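Local atomic coordinates of uncharacterized protein (Eubacterium ventriosum, PDB entry 3FDI), a protein that is of unknown function but belongs to the cytidylate kinase-like family of P-loop NTPases and probably transfers phosphate between nucleotides. Residues F101-G105 and R106-E110. Residues are numbered along the deposited sequence; the frame is centred on the assembly and turned at random.
With SO4 (sulfate ion), chain F.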
ATOM      1  N   PHE B 101      15.488  28.186  -4.796  1.00 38.47           N
ATOM      2  CA  PHE B 101      15.424  27.367  -6.007  1.00 37.46           C
ATOM      3  C   PHE B 101      14.175  26.513  -6.070  1.00 36.16           C
ATOM      4  O   PHE B 101      13.449  26.368  -5.089  1.00 34.50           O
ATOM      5  CB  PHE B 101      16.692  26.448  -6.178  1.00 37.18           C
ATOM      6  CG  PHE B 101      16.943  25.513  -5.018  1.00 35.29           C
ATOM      7  CD1 PHE B 101      16.417  24.217  -5.004  1.00 36.17           C
ATOM      8  CD2 PHE B 101      17.696  25.930  -3.935  1.00 34.46           C
ATOM      9  CE1 PHE B 101      16.649  23.352  -3.933  1.00 31.64           C
ATOM     10  CE2 PHE B 101      17.930  25.084  -2.840  1.00 35.18           C
ATOM     11  CZ  PHE B 101      17.404  23.787  -2.842  1.00 35.19           C
ATOM     12  N   VAL B 102      13.956  25.980  -7.270  1.00 35.61           N
ATOM     13  CA  VAL B 102      12.944  24.989  -7.547  1.00 35.00           C
ATOM     14  C   VAL B 102      13.700  23.691  -7.792  1.00 34.76           C
ATOM     15  O   VAL B 102      14.725  23.667  -8.487  1.00 34.09           O
ATOM     16  CB  VAL B 102      12.116  25.341  -8.803  1.00 35.06           C
ATOM     17  CG1 VAL B 102      11.117  24.244  -9.079  1.00 33.95           C
ATOM     18  CG2 VAL B 102      11.405  26.709  -8.653  1.00 33.29           C
ATOM     19  N   ILE B 103      13.210  22.613  -7.198  1.00 33.73           N
ATOM     20  CA  ILE B 103      13.798  21.315  -7.414  1.00 34.65           C
ATOM     21  C   ILE B 103      12.670  20.326  -7.738  1.00 34.83           C
ATOM     22  O   ILE B 103      11.670  20.251  -7.033  1.00 33.72           O
ATOM     23  CB  ILE B 103      14.710  20.887  -6.213  1.00 34.75           C
ATOM     24  CG1 ILE B 103      15.332  19.495  -6.404  1.00 36.49           C
ATOM     25  CG2 ILE B 103      13.967  20.944  -4.908  1.00 33.58           C
ATOM     26  CD1 ILE B 103      16.243  19.369  -7.546  1.00 40.48           C
ATOM     27  N   VAL B 104      12.832  19.618  -8.838  1.00 34.55           N
ATOM     28  CA  VAL B 104      11.883  18.610  -9.252  1.00 34.42           C
ATOM     29  C   VAL B 104      12.409  17.269  -8.780  1.00 33.99           C
ATOM     30  O   VAL B 104      13.578  16.936  -9.020  1.00 33.82           O
ATOM     31  CB  VAL B 104      11.762  18.596 -10.781  1.00 34.83           C
ATOM     32  CG1 VAL B 104      10.915  17.411 -11.234  1.00 33.40           C
ATOM     33  CG2 VAL B 104      11.164  19.944 -11.282  1.00 33.45           C
ATOM     34  N   GLY B 105      11.563  16.500  -8.110  1.00 33.41           N
ATOM     35  CA  GLY B 105      11.888  15.150  -7.769  1.00 33.79           C
ATOM     36  C   GLY B 105      12.991  15.102  -6.753  1.00 34.70           C
ATOM     37  O   GLY B 105      13.091  16.007  -5.906  1.00 32.29           O
ATOM     38  N   ARG B 106      13.796  14.036  -6.830  1.00 34.68           N
ATOM     39  CA  ARG B 106      14.997  13.872  -6.012  1.00 35.95           C
ATOM     40  C   ARG B 106      14.762  13.839  -4.495  1.00 36.62           C
ATOM     41  O   ARG B 106      15.650  14.177  -3.702  1.00 38.13           O
ATOM     42  CB  ARG B 106      16.014  14.968  -6.371  1.00 36.78           C
ATOM     43  CG  ARG B 106      16.429  15.014  -7.892  1.00 39.54           C
ATOM     44  CD  ARG B 106      17.376  13.863  -8.271  1.00 41.52           C
ATOM     45  NE  ARG B 106      16.654  12.686  -8.676  1.00 43.12           N
ATOM     46  CZ  ARG B 106      17.189  11.495  -8.943  1.00 47.40           C
ATOM     47  NH1 ARG B 106      18.502  11.296  -8.849  1.00 51.59           N
ATOM     48  NH2 ARG B 106      16.396  10.488  -9.318  1.00 48.69           N
ATOM     49  N   CYS B 107      13.577  13.415  -4.083  1.00 37.34           N
ATOM     50  CA  CYS B 107      13.193  13.326  -2.697  1.00 37.28           C
ATOM     51  C   CYS B 107      13.290  14.664  -1.991  1.00 37.44           C
ATOM     52  O   CYS B 107      13.464  14.705  -0.772  1.00 36.83           O
ATOM     53  CB  CYS B 107      14.059  12.293  -1.989  1.00 37.95           C
ATOM     54  SG  CYS B 107      13.907  10.645  -2.762  1.00 41.39           S
ATOM     55  N   ALA B 108      13.179  15.764  -2.731  1.00 37.37           N
ATOM     56  CA  ALA B 108      13.548  17.044  -2.122  1.00 37.85           C
ATOM     57  C   ALA B 108      12.634  17.419  -0.960  1.00 38.68           C
ATOM     58  O   ALA B 108      13.117  17.986   0.013  1.00 38.94           O
ATOM     59  CB  ALA B 108      13.659  18.164  -3.145  1.00 36.29           C
ATOM     60  N   GLU B 109      11.329  17.117  -1.029  1.00 38.82           N
ATOM     61  CA  GLU B 109      10.433  17.486   0.062  1.00 39.36           C
ATOM     62  C   GLU B 109      10.833  16.754   1.355  1.00 40.37           C
ATOM     63  O   GLU B 109      10.693  17.316   2.441  1.00 40.85           O
ATOM     64  CB  GLU B 109       8.952  17.249  -0.268  1.00 39.69           C
ATOM     65  CG  GLU B 109       8.391  15.860   0.003  1.00 36.78           C
ATOM     66  CD  GLU B 109       9.051  14.746  -0.775  1.00 40.10           C
ATOM     67  OE1 GLU B 109       9.800  14.963  -1.822  1.00 41.21           O
ATOM     68  OE2 GLU B 109       8.859  13.594  -0.310  1.00 41.16           O
ATOM     69  N   GLU B 110      11.376  15.542   1.231  1.00 39.83           N
ATOM     70  CA  GLU B 110      11.848  14.790   2.394  1.00 39.99           C
ATOM     71  C   GLU B 110      13.160  15.341   2.933  1.00 40.72           C
ATOM     72  O   GLU B 110      13.276  15.572   4.157  1.00 40.39           O
ATOM     73  CB  GLU B 110      11.992  13.313   2.081  1.00 39.13           C
ATOM     74  CG  GLU B 110      12.460  12.448   3.229  1.00 44.44           C
ATOM     75  CD  GLU B 110      11.501  12.407   4.444  1.00 50.52           C
ATOM     76  OE1 GLU B 110      10.281  12.702   4.303  1.00 51.00           O
ATOM     77  OE2 GLU B 110      11.992  12.071   5.553  1.00 53.92           O
TER
HETATM   78  S   SO4 F2005      13.438  12.266 -10.544  1.00 52.28           S
HETATM   79  O1  SO4 F2005      14.283  12.919  -9.556  1.00 51.02           O
HETATM   80  O2  SO4 F2005      12.173  12.017  -9.843  1.00 51.58           O
HETATM   81  O3  SO4 F2005      13.282  13.095 -11.727  1.00 49.16           O
HETATM   82  O4  SO4 F2005      14.113  11.014 -10.968  1.00 55.59           O
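The methyl of Ala108 presses against the CG2 branch of Ile103, with Ala108 CB 3.3 Å from Ile103 CG2, tighter than a usual methyl-methyl approach. Ile103 keeps CG1 anti to its backbone N (chi1 179°), which leaves CG2 between N and the carbonyl carbon and directed at the alanine. Between these two residues the chain reverses in a type I' turn from Gly105 to Ala108, closed by Ala108 N donating to Gly105 O over 3.2 Å. That donor sits above the carbonyl plane, 40° out of it. Gly105, Arg106 and Cys107 all have positive phi, and Cys107 is the N-cap of the short helix 108-111. In the parallel sheet of this P-loop NTPase fold, with strand order 2-3-1-4-5, the turn follows the C-terminal end of strand 101-104, which runs beside strand 8-13. A sulfate, probably from the crystallisation liquor, lies here against the backbone and side chain of Arg106. Its O1 accepts from Arg106 N at 3.0 Å and, near the guanidinium plane, from Arg106 NE, at an unusually short 2.5 Å whose exact value is doubtful, while Arg106 NH2 reaches O4 at 2.9 Å. Bends at chi2 and chi3 fold the arginine chain back around O1, so that main chain and side chain of one residue both donate to the same oxygen. Arg13 NH2 gives the anion a second arginine, consistent with a phosphate-binding position. On its far terminal nitrogen, NH1, Arg106 is held by Gln86 OE1 of helix 81-95, whose Ile90 touches both Ile103 and Arg106. Ala108 also touches Ala10 of strand 8-13.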